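Local coordinates for protein beta-glycosidase (Bacteroides caccae, PDB 6T2R) that probably cleaves mucin O-glycans from within as an endo-acting beta-galactosidase of glycoside hydrolase family 16, in a bacterium of the human gut, at residues His117-Ala122 against Leu249-Glu254; Trp127-Glu132 against Gly141-Ile146; Ile180-Glu185 against Phe201-Lys206. All blocks are in the same frame, centred on the assembly; numbering follows the deposited sequence.

Interaction 1. Residues His117-Ala122 against Leu249-Glu254; sequences HGAKGA and LPVEME
Just past the end of strand 108-116, where it pairs with strand 251-263 in the family 16 beta-sandwich, His-117 turns its ring toward the carboxylate of Glu-254. The bond runs from His-117 NE2 to Glu-254 OE2, 2.6 Å long and fairly straight, with 158° at the hydrogen. The oxygen lies almost in the imidazole plane, but from the carboxylate's side the donor arrives on the anti side of OE2, well out of the plane of the group. CG of His-117 sits beside the backbone N and opposite the carbonyl carbon (chi1 -58°), which carries the ring over toward strand 251-263. At the ring edge, His-117 CD2 comes within 3.2 Å of the carbonyl O of Glu-252. The same carbonyl accepts a hydrogen bond from a water, 2.8 Å from Glu-252 O; the water in turn accepts from His-117 N, 2.8 Å away. Between these segments one water and one side-chain hydrogen bond make the polar links. Beyond the ring, contact becomes apolar: CG2 of Val-251 lies 3.6 Å from CB of Ala-119. The same methyl packs against a polar atom, the carbonyl O of His-117. A type II turn from Ala-119 to Ala-122, with Gly-121 at positive phi, folds the chain back so that Ala-122 CB also faces Val-251. Glu-254 OE2 has a second partner in Arg-115 of strand 108-116, while Glu-252 forms a salt bridge with Arg-71. On its other edge, strand 251-263 pairs with strand 74-81, through Val-251 with Gly-79 and Met-253 with Leu-77.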
loop_
_atom_site.group_PDB
_atom_site.type_symbol
_atom_site.label_atom_id
_atom_site.label_comp_id
_atom_site.label_asym_id
_atom_site.label_seq_id
_atom_site.Cartn_x
_atom_site.Cartn_y
_atom_site.Cartn_z
ATOM N N HIS A 117 -7.735 -8.830 -9.657
ATOM C CA HIS A 117 -8.451 -10.059 -10.098
ATOM C C HIS A 117 -9.087 -10.751 -8.883
ATOM O O HIS A 117 -8.352 -11.071 -7.954
ATOM C CB HIS A 117 -7.498 -10.973 -10.883
ATOM C CG HIS A 117 -6.897 -10.301 -12.073
ATOM N ND1 HIS A 117 -7.497 -10.338 -13.327
ATOM C CD2 HIS A 117 -5.798 -9.524 -12.195
ATOM C CE1 HIS A 117 -6.799 -9.595 -14.164
ATOM N NE2 HIS A 117 -5.736 -9.086 -13.498
ATOM N N GLY A 118 -10.414 -10.951 -8.894
ATOM C CA GLY A 118 -11.165 -11.659 -7.844
ATOM C C GLY A 118 -10.597 -13.045 -7.584
ATOM O O GLY A 118 -10.205 -13.704 -8.529
ATOM N N ALA A 119 -10.547 -13.439 -6.314
ATOM C CA ALA A 119 -10.156 -14.764 -5.799
ATOM C C ALA A 119 -10.565 -14.825 -4.326
ATOM O O ALA A 119 -10.282 -13.869 -3.593
ATOM C CB ALA A 119 -8.669 -14.984 -5.939
ATOM N N LYS A 120 -11.240 -15.894 -3.925
ATOM C CA LYS A 120 -11.670 -16.102 -2.530
ATOM C C LYS A 120 -10.405 -16.266 -1.682
ATOM O O LYS A 120 -9.571 -17.172 -1.993
ATOM C CB LYS A 120 -12.598 -17.312 -2.428
ATOM C CG LYS A 120 -13.376 -17.389 -1.122
ATOM C CD LYS A 120 -13.775 -18.802 -0.743
ATOM C CE LYS A 120 -15.114 -18.900 -0.035
ATOM N NZ LYS A 120 -15.185 -17.974 1.125
ATOM N N GLY A 121 -10.244 -15.388 -0.687
ATOM C CA GLY A 121 -9.087 -15.378 0.226
ATOM C C GLY A 121 -7.987 -14.435 -0.196
ATOM O O GLY A 121 -7.044 -14.254 0.576
ATOM N N ALA A 122 -8.110 -13.799 -1.354
ATOM C CA ALA A 122 -7.131 -12.773 -1.782
ATOM C C ALA A 122 -7.488 -11.396 -1.169
ATOM O O ALA A 122 -8.697 -11.035 -1.073
ATOM C CB ALA A 122 -7.045 -12.751 -3.288
ATOM N N LEU A 249 -6.888 -19.863 -7.638
ATOM C CA LEU A 249 -5.445 -19.594 -7.844
ATOM C C LEU A 249 -4.957 -20.278 -9.120
ATOM O O LEU A 249 -5.543 -21.252 -9.571
ATOM C CB LEU A 249 -4.672 -20.080 -6.620
ATOM C CG LEU A 249 -5.193 -19.550 -5.284
ATOM C CD1 LEU A 249 -4.261 -19.954 -4.164
ATOM C CD2 LEU A 249 -5.365 -18.044 -5.297
ATOM N N PRO A 250 -3.862 -19.770 -9.733
ATOM C CA PRO A 250 -3.141 -18.603 -9.214
ATOM C C PRO A 250 -3.908 -17.292 -9.461
ATOM O O PRO A 250 -4.841 -17.260 -10.253
ATOM C CB PRO A 250 -1.825 -18.644 -9.998
ATOM C CG PRO A 250 -2.230 -19.214 -11.332
ATOM C CD PRO A 250 -3.252 -20.272 -10.969
ATOM N N VAL A 251 -3.547 -16.243 -8.720
ATOM C CA VAL A 251 -4.182 -14.906 -8.845
ATOM C C VAL A 251 -3.071 -13.866 -8.954
ATOM O O VAL A 251 -1.971 -14.083 -8.372
ATOM C CB VAL A 251 -5.145 -14.661 -7.681
ATOM C CG1 VAL A 251 -4.403 -14.419 -6.373
ATOM C CG2 VAL A 251 -6.098 -13.528 -8.008
ATOM N N GLU A 252 -3.331 -12.813 -9.727
ATOM C CA GLU A 252 -2.369 -11.702 -9.917
ATOM C C GLU A 252 -2.991 -10.355 -9.551
ATOM O O GLU A 252 -4.223 -10.230 -9.530
ATOM C CB GLU A 252 -1.932 -11.504 -11.365
ATOM C CG GLU A 252 -1.983 -12.727 -12.206
ATOM C CD GLU A 252 -1.409 -12.440 -13.573
ATOM O OE1 GLU A 252 -0.550 -13.206 -13.996
ATOM O OE2 GLU A 252 -1.747 -11.403 -14.143
ATOM N N MET A 253 -2.118 -9.408 -9.232
ATOM C CA MET A 253 -2.400 -7.956 -9.286
ATOM C C MET A 253 -1.370 -7.421 -10.261
ATOM O O MET A 253 -0.247 -7.953 -10.270
ATOM C CB MET A 253 -2.263 -7.247 -7.941
ATOM C CG MET A 253 -0.932 -7.473 -7.250
ATOM S SD MET A 253 -0.793 -6.660 -5.616
ATOM C CE MET A 253 -1.730 -5.157 -5.955
ATOM N N GLU A 254 -1.789 -6.494 -11.105
ATOM C CA GLU A 254 -0.928 -5.859 -12.134
ATOM C C GLU A 254 -0.759 -4.403 -11.749
ATOM O O GLU A 254 -1.778 -3.722 -11.500
ATOM C CB GLU A 254 -1.578 -5.942 -13.515
ATOM C CG GLU A 254 -2.306 -7.247 -13.736
ATOM C CD GLU A 254 -3.100 -7.290 -15.018
ATOM O OE1 GLU A 254 -2.474 -7.139 -16.083
ATOM O OE2 GLU A 254 -4.344 -7.501 -14.931
HETATM O O HOH W 1 -5.735 -8.803 -7.627
#

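Interaction 2. Residues Trp127-Glu132 against Gly141-Ile146; sequences WTLPYE and GGEVDI
Thr-128 and Val-144 face each other as an antiparallel hydrogen-bonded pair, and their backbones exchange two bonds: Thr-128 N to Val-144 O at 2.8 Å (162° at the hydrogen) and Val-144 N to Thr-128 O at 3.0 Å. Their side chains run side by side on the same face of the sheet, with Thr-128 OG1 3.4 Å from Val-144 CB. CD1 of Ile-146 meets CG2 of Thr-128 at a slant, where the chain turns a corner. The other face carries the next pair, Trp-127 and Asp-145, which is non-hydrogen-bonded. Here the extended Glu-143 side chain, its CG opposite the backbone N (chi1 -175°), slants across the six-membered part of the Trp-127 indole: OE1 comes within 3.5 Å of Trp-127 CE3, and the carboxylate is tilted 57° to the ring. Asp-145 lies alongside the indole, with OD1 3.6 Å from Trp-127 CB. Leu-129 CD2 packs alongside Glu-143, 3.7 Å from its CG. The Pro-130 ring rests on the glycine pair, CG 3.4 Å from Gly-141 O. Glu-143 and Asp-145, with Glu-148 farther on, spell the E-x-D-x-x-E signature of family 16, whose glutamates in relatives act as nucleophile and acid/base; the arrangement is consistent with an active-site strand. In the next shell, Trp-138 NE1 hydrogen-bonds to Glu-143 OE2, and His-161 makes a weak hydrogen bond to Asp-145 OD2. The indole is itself fixed by Asp-233, which accepts from NE1, and by an edge-to-face contact with Trp-57, while Gln-228 hydrogen-bonds to Thr-128 OG1.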
loop_
_atom_site.group_PDB
_atom_site.type_symbol
_atom_site.label_atom_id
_atom_site.label_comp_id
_atom_site.label_asym_id
_atom_site.label_seq_id
_atom_site.Cartn_x
_atom_site.Cartn_y
_atom_site.Cartn_z
ATOM N N TRP A 127 0.226 0.177 0.629
ATOM C CA TRP A 127 0.226 0.768 1.972
ATOM C C TRP A 127 1.602 1.265 2.341
ATOM O O TRP A 127 2.585 0.901 1.644
ATOM C CB TRP A 127 -0.338 -0.254 2.956
ATOM C CG TRP A 127 0.366 -1.569 3.077
ATOM C CD1 TRP A 127 0.564 -2.533 2.123
ATOM C CD2 TRP A 127 0.815 -2.153 4.319
ATOM N NE1 TRP A 127 1.153 -3.644 2.681
ATOM C CE2 TRP A 127 1.323 -3.433 4.017
ATOM C CE3 TRP A 127 0.853 -1.693 5.648
ATOM C CZ2 TRP A 127 1.852 -4.260 4.993
ATOM C CZ3 TRP A 127 1.385 -2.511 6.623
ATOM C CH2 TRP A 127 1.869 -3.777 6.286
ATOM N N THR A 128 1.649 2.094 3.383
ATOM C CA THR A 128 2.894 2.694 3.881
ATOM C C THR A 128 3.019 2.541 5.395
ATOM O O THR A 128 2.014 2.502 6.106
ATOM C CB THR A 128 3.022 4.164 3.474
ATOM O OG1 THR A 128 2.178 4.941 4.328
ATOM C CG2 THR A 128 2.738 4.360 2.000
ATOM N N LEU A 129 4.281 2.441 5.802
ATOM C CA LEU A 129 4.801 2.303 7.177
ATOM C C LEU A 129 5.914 3.329 7.343
ATOM O O LEU A 129 6.429 3.825 6.354
ATOM C CB LEU A 129 5.306 0.869 7.364
ATOM C CG LEU A 129 4.203 -0.179 7.505
ATOM C CD1 LEU A 129 4.814 -1.539 7.677
ATOM C CD2 LEU A 129 3.261 0.157 8.658
ATOM N N PRO A 130 6.287 3.697 8.588
ATOM C CA PRO A 130 7.418 4.595 8.811
ATOM C C PRO A 130 8.714 4.051 8.220
ATOM O O PRO A 130 9.034 2.882 8.423
ATOM C CB PRO A 130 7.503 4.728 10.341
ATOM C CG PRO A 130 6.098 4.347 10.804
ATOM C CD PRO A 130 5.631 3.289 9.830
ATOM N N TYR A 131 9.396 4.917 7.461
ATOM C CA TYR A 131 10.700 4.647 6.815
ATOM C C TYR A 131 11.731 4.347 7.902
ATOM O O TYR A 131 12.524 3.419 7.741
ATOM C CB TYR A 131 11.180 5.845 5.987
ATOM C CG TYR A 131 12.419 5.508 5.203
ATOM C CD1 TYR A 131 12.334 4.808 3.999
ATOM C CD2 TYR A 131 13.668 5.811 5.722
ATOM C CE1 TYR A 131 13.475 4.429 3.316
ATOM C CE2 TYR A 131 14.815 5.483 5.031
ATOM C CZ TYR A 131 14.718 4.782 3.833
ATOM O OH TYR A 131 15.876 4.422 3.204
ATOM N N GLU A 132 11.711 5.119 8.981
ATOM C CA GLU A 132 12.725 5.008 10.072
ATOM C C GLU A 132 12.354 3.834 11.008
ATOM O O GLU A 132 11.739 4.069 12.063
ATOM C CB GLU A 132 12.823 6.343 10.796
ATOM C CG GLU A 132 13.283 7.481 9.902
ATOM C CD GLU A 132 12.846 8.840 10.428
ATOM O OE1 GLU A 132 13.722 9.574 10.828
ATOM O OE2 GLU A 132 11.627 9.145 10.466
ATOM N N GLY A 141 3.737 4.208 15.446
ATOM C CA GLY A 141 4.365 4.956 14.339
ATOM C C GLY A 141 3.376 5.232 13.248
ATOM O O GLY A 141 3.665 6.084 12.354
ATOM N N GLY A 142 2.267 4.501 13.269
ATOM C CA GLY A 142 1.198 4.678 12.275
ATOM C C GLY A 142 1.299 3.698 11.113
ATOM O O GLY A 142 2.396 3.147 10.844
ATOM N N GLU A 143 0.186 3.535 10.413
ATOM C CA GLU A 143 0.043 2.715 9.189
ATOM C C GLU A 143 -1.004 3.403 8.308
ATOM O O GLU A 143 -2.024 3.911 8.856
ATOM C CB GLU A 143 -0.398 1.289 9.536
ATOM C CG GLU A 143 -0.461 0.344 8.327
ATOM C CD GLU A 143 -1.224 -0.944 8.599
ATOM O OE1 GLU A 143 -1.967 -1.396 7.736
ATOM O OE2 GLU A 143 -1.069 -1.483 9.692
ATOM N N VAL A 144 -0.739 3.457 7.003
ATOM C CA VAL A 144 -1.641 4.063 6.000
ATOM C C VAL A 144 -1.910 3.010 4.927
ATOM O O VAL A 144 -0.997 2.638 4.198
ATOM C CB VAL A 144 -1.023 5.337 5.417
ATOM C CG1 VAL A 144 -1.905 5.949 4.335
ATOM C CG2 VAL A 144 -0.729 6.351 6.510
ATOM N N ASP A 145 -3.144 2.554 4.857
ATOM C CA ASP A 145 -3.601 1.566 3.851
ATOM C C ASP A 145 -4.180 2.352 2.679
ATOM O O ASP A 145 -5.292 2.868 2.799
ATOM C CB ASP A 145 -4.575 0.601 4.533
ATOM C CG ASP A 145 -3.915 -0.154 5.678
ATOM O OD1 ASP A 145 -2.670 -0.257 5.664
ATOM O OD2 ASP A 145 -4.640 -0.624 6.566
ATOM N N ILE A 146 -3.442 2.476 1.590
ATOM C CA ILE A 146 -3.926 3.183 0.363
ATOM C C ILE A 146 -4.922 2.287 -0.387
ATOM O O ILE A 146 -5.859 2.820 -1.002
ATOM C CB ILE A 146 -2.729 3.595 -0.502
ATOM C CG1 ILE A 146 -1.717 4.396 0.325
ATOM C CG2 ILE A 146 -3.211 4.336 -1.735
ATOM C CD1 ILE A 146 -0.382 4.700 -0.335
#

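Interaction 3. Residues Ile180-Glu185 against Phe201-Lys206; sequences IPINPE and FHVNGK
Ile-180 and Val-203 carry this contact, their side chains sliding past each other in opposite directions. The touch is made by the CG2 methyls: Ile-180 CG2 lies 3.4 Å from Val-203 CG2, tighter than usual for two carbons, and 4.0 Å from Val-203 CB. Ile-180 has its longer branch opposite the backbone N (chi1 -175°), which leaves CG2 wedged between the N and the carbonyl carbon as the branch that meets the valine. The longer branch goes another way: its CD1 crosses the stem of Lys-206 at a slant, 3.9 Å from CG; the lysine joins the apolar patch through that carbon, and its bent chain carries the amine away. Val-203 offers its two methyls to different partners. CG2, beside its backbone N, takes Ile-180, and CG1, opposite that N, is met by Ile-182 CG2 at 4.0 Å, again at a slant. The valine is therefore straddled by Ile-180, at the end of strand 177-181, and Ile-182, just past it, with Pro-181 between them along the chain. Nearer the solvent, the side-chain amides of Asn-183 and Asn-204 approach loosely, OD1 of Asn-183 being 4.3 Å from ND2 of Asn-204. The Asn-204 amide is engaged by strand 187-195: OD1 accepts from Val-189 N, and ND2 donates to Asn-188 OD1. Tyr-190 and Gln-158 also pack on Val-203. Backbone hydrogen bonds in both directions between Val-203 and Lys-206, 3.0 Å from Val-203 N to Lys-206 O, close a type I' turn with Asn-204 and Gly-205 at its corners, the classic two-residue turn of a beta hairpin, here joining strands 198-203 and 206-212.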
loop_
_atom_site.group_PDB
_atom_site.type_symbol
_atom_site.label_atom_id
_atom_site.label_comp_id
_atom_site.label_asym_id
_atom_site.label_seq_id
_atom_site.Cartn_x
_atom_site.Cartn_y
_atom_site.Cartn_z
ATOM N N ILE A 180 -15.003 2.539 -0.850
ATOM C CA ILE A 180 -15.421 3.250 -2.075
ATOM C C ILE A 180 -15.442 2.222 -3.206
ATOM O O ILE A 180 -14.655 1.270 -3.214
ATOM C CB ILE A 180 -14.505 4.463 -2.327
ATOM C CG1 ILE A 180 -14.992 5.291 -3.515
ATOM C CG2 ILE A 180 -13.046 4.061 -2.475
ATOM C CD1 ILE A 180 -14.598 6.735 -3.453
ATOM N N PRO A 181 -16.431 2.294 -4.115
ATOM C CA PRO A 181 -16.503 1.355 -5.227
ATOM C C PRO A 181 -15.328 1.575 -6.179
ATOM O O PRO A 181 -14.858 2.723 -6.279
ATOM C CB PRO A 181 -17.843 1.656 -5.941
ATOM C CG PRO A 181 -18.630 2.508 -4.942
ATOM C CD PRO A 181 -17.586 3.205 -4.084
ATOM N N ILE A 182 -14.973 0.498 -6.882
ATOM C CA ILE A 182 -13.984 0.505 -7.992
ATOM C C ILE A 182 -14.603 -0.119 -9.251
ATOM O O ILE A 182 -15.656 -0.756 -9.160
ATOM C CB ILE A 182 -12.702 -0.241 -7.560
ATOM C CG1 ILE A 182 -12.973 -1.713 -7.264
ATOM C CG2 ILE A 182 -12.048 0.452 -6.361
ATOM C CD1 ILE A 182 -11.728 -2.550 -7.265
ATOM N N ASN A 183 -13.930 0.046 -10.385
ATOM C CA ASN A 183 -14.174 -0.745 -11.614
ATOM C C ASN A 183 -13.315 -1.989 -11.482
ATOM O O ASN A 183 -12.136 -1.941 -11.777
ATOM C CB ASN A 183 -13.847 0.075 -12.863
ATOM C CG ASN A 183 -14.586 1.388 -12.874
ATOM O OD1 ASN A 183 -13.973 2.448 -12.900
ATOM N ND2 ASN A 183 -15.900 1.323 -12.779
ATOM N N PRO A 184 -13.856 -3.113 -10.976
ATOM C CA PRO A 184 -13.030 -4.227 -10.505
ATOM C C PRO A 184 -12.229 -4.947 -11.600
ATOM O O PRO A 184 -11.210 -5.569 -11.284
ATOM C CB PRO A 184 -14.037 -5.179 -9.814
ATOM C CG PRO A 184 -15.366 -4.856 -10.451
ATOM C CD PRO A 184 -15.297 -3.380 -10.840
ATOM N N GLU A 185 -12.685 -4.845 -12.852
ATOM C CA GLU A 185 -12.035 -5.515 -14.010
ATOM C C GLU A 185 -11.059 -4.522 -14.672
ATOM O O GLU A 185 -10.297 -4.962 -15.519
ATOM C CB GLU A 185 -13.090 -6.103 -14.973
ATOM C CG GLU A 185 -14.091 -7.125 -14.356
ATOM C CD GLU A 185 -13.654 -8.149 -13.283
ATOM O OE1 GLU A 185 -12.553 -8.752 -13.374
ATOM O OE2 GLU A 185 -14.437 -8.383 -12.328
ATOM N N PHE A 201 -7.764 10.490 1.160
ATOM C CA PHE A 201 -7.741 9.247 0.345
ATOM C C PHE A 201 -8.581 9.440 -0.910
ATOM O O PHE A 201 -9.672 9.995 -0.812
ATOM C CB PHE A 201 -8.257 8.074 1.166
ATOM C CG PHE A 201 -7.322 7.663 2.278
ATOM C CD1 PHE A 201 -6.292 6.749 2.064
ATOM C CD2 PHE A 201 -7.471 8.190 3.544
ATOM C CE1 PHE A 201 -5.432 6.378 3.095
ATOM C CE2 PHE A 201 -6.620 7.813 4.575
ATOM C CZ PHE A 201 -5.617 6.902 4.361
ATOM N N HIS A 202 -8.059 8.995 -2.043
ATOM C CA HIS A 202 -8.700 9.108 -3.368
ATOM C C HIS A 202 -8.624 7.744 -4.028
ATOM O O HIS A 202 -7.643 7.025 -3.800
ATOM C CB HIS A 202 -8.022 10.169 -4.254
ATOM C CG HIS A 202 -8.116 11.556 -3.725
ATOM N ND1 HIS A 202 -7.088 12.142 -3.010
ATOM C CD2 HIS A 202 -9.127 12.460 -3.765
ATOM C CE1 HIS A 202 -7.451 13.370 -2.670
ATOM N NE2 HIS A 202 -8.719 13.585 -3.110
ATOM N N VAL A 203 -9.680 7.415 -4.763
ATOM C CA VAL A 203 -9.698 6.375 -5.822
ATOM C C VAL A 203 -10.130 7.072 -7.125
ATOM O O VAL A 203 -11.168 7.778 -7.092
ATOM C CB VAL A 203 -10.636 5.226 -5.412
ATOM C CG1 VAL A 203 -10.772 4.213 -6.507
ATOM C CG2 VAL A 203 -10.158 4.554 -4.135
ATOM N N ASN A 204 -9.334 6.924 -8.193
ATOM C CA ASN A 204 -9.503 7.608 -9.504
ATOM C C ASN A 204 -9.755 9.108 -9.316
ATOM O O ASN A 204 -10.563 9.630 -10.034
ATOM C CB ASN A 204 -10.629 6.920 -10.291
ATOM C CG ASN A 204 -10.344 5.440 -10.436
ATOM O OD1 ASN A 204 -9.198 5.068 -10.659
ATOM N ND2 ASN A 204 -11.339 4.589 -10.259
ATOM N N GLY A 205 -9.142 9.789 -8.353
ATOM C CA GLY A 205 -9.350 11.248 -8.229
ATOM C C GLY A 205 -10.628 11.643 -7.490
ATOM O O GLY A 205 -10.722 12.803 -7.111
ATOM N N LYS A 206 -11.517 10.698 -7.193
ATOM C CA LYS A 206 -12.667 10.862 -6.286
ATOM C C LYS A 206 -12.178 10.765 -4.830
ATOM O O LYS A 206 -11.452 9.829 -4.485
ATOM C CB LYS A 206 -13.711 9.805 -6.651
ATOM C CG LYS A 206 -15.010 9.829 -5.849
ATOM C CD LYS A 206 -16.131 10.721 -6.389
ATOM C CE LYS A 206 -16.499 11.874 -5.470
ATOM N NZ LYS A 206 -17.241 12.949 -6.182
#

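In the fold
All three contacts lie in one antiparallel beta-rich domain of the family 16 type. Interaction 1 brackets the other two in sequence, since residues 127-146 and 180-206 both fall between its segments; interaction 2 closes before interaction 3 opens. The centres of interactions 2 and 3 are about 20 Å apart. The two nonetheless touch: the Phe-201 ring packs on Val-144 and on the Asp-145 carbonyl, with Phe-201 CE1 3.5 Å from Asp-145 O. Strand 198-203 thus packs, through Phe-201, against strand 143-145, the probable catalytic strand. Interaction 1, its nearest atoms about 9 Å from interaction 2 and about 5 Å from interaction 3, touches neither.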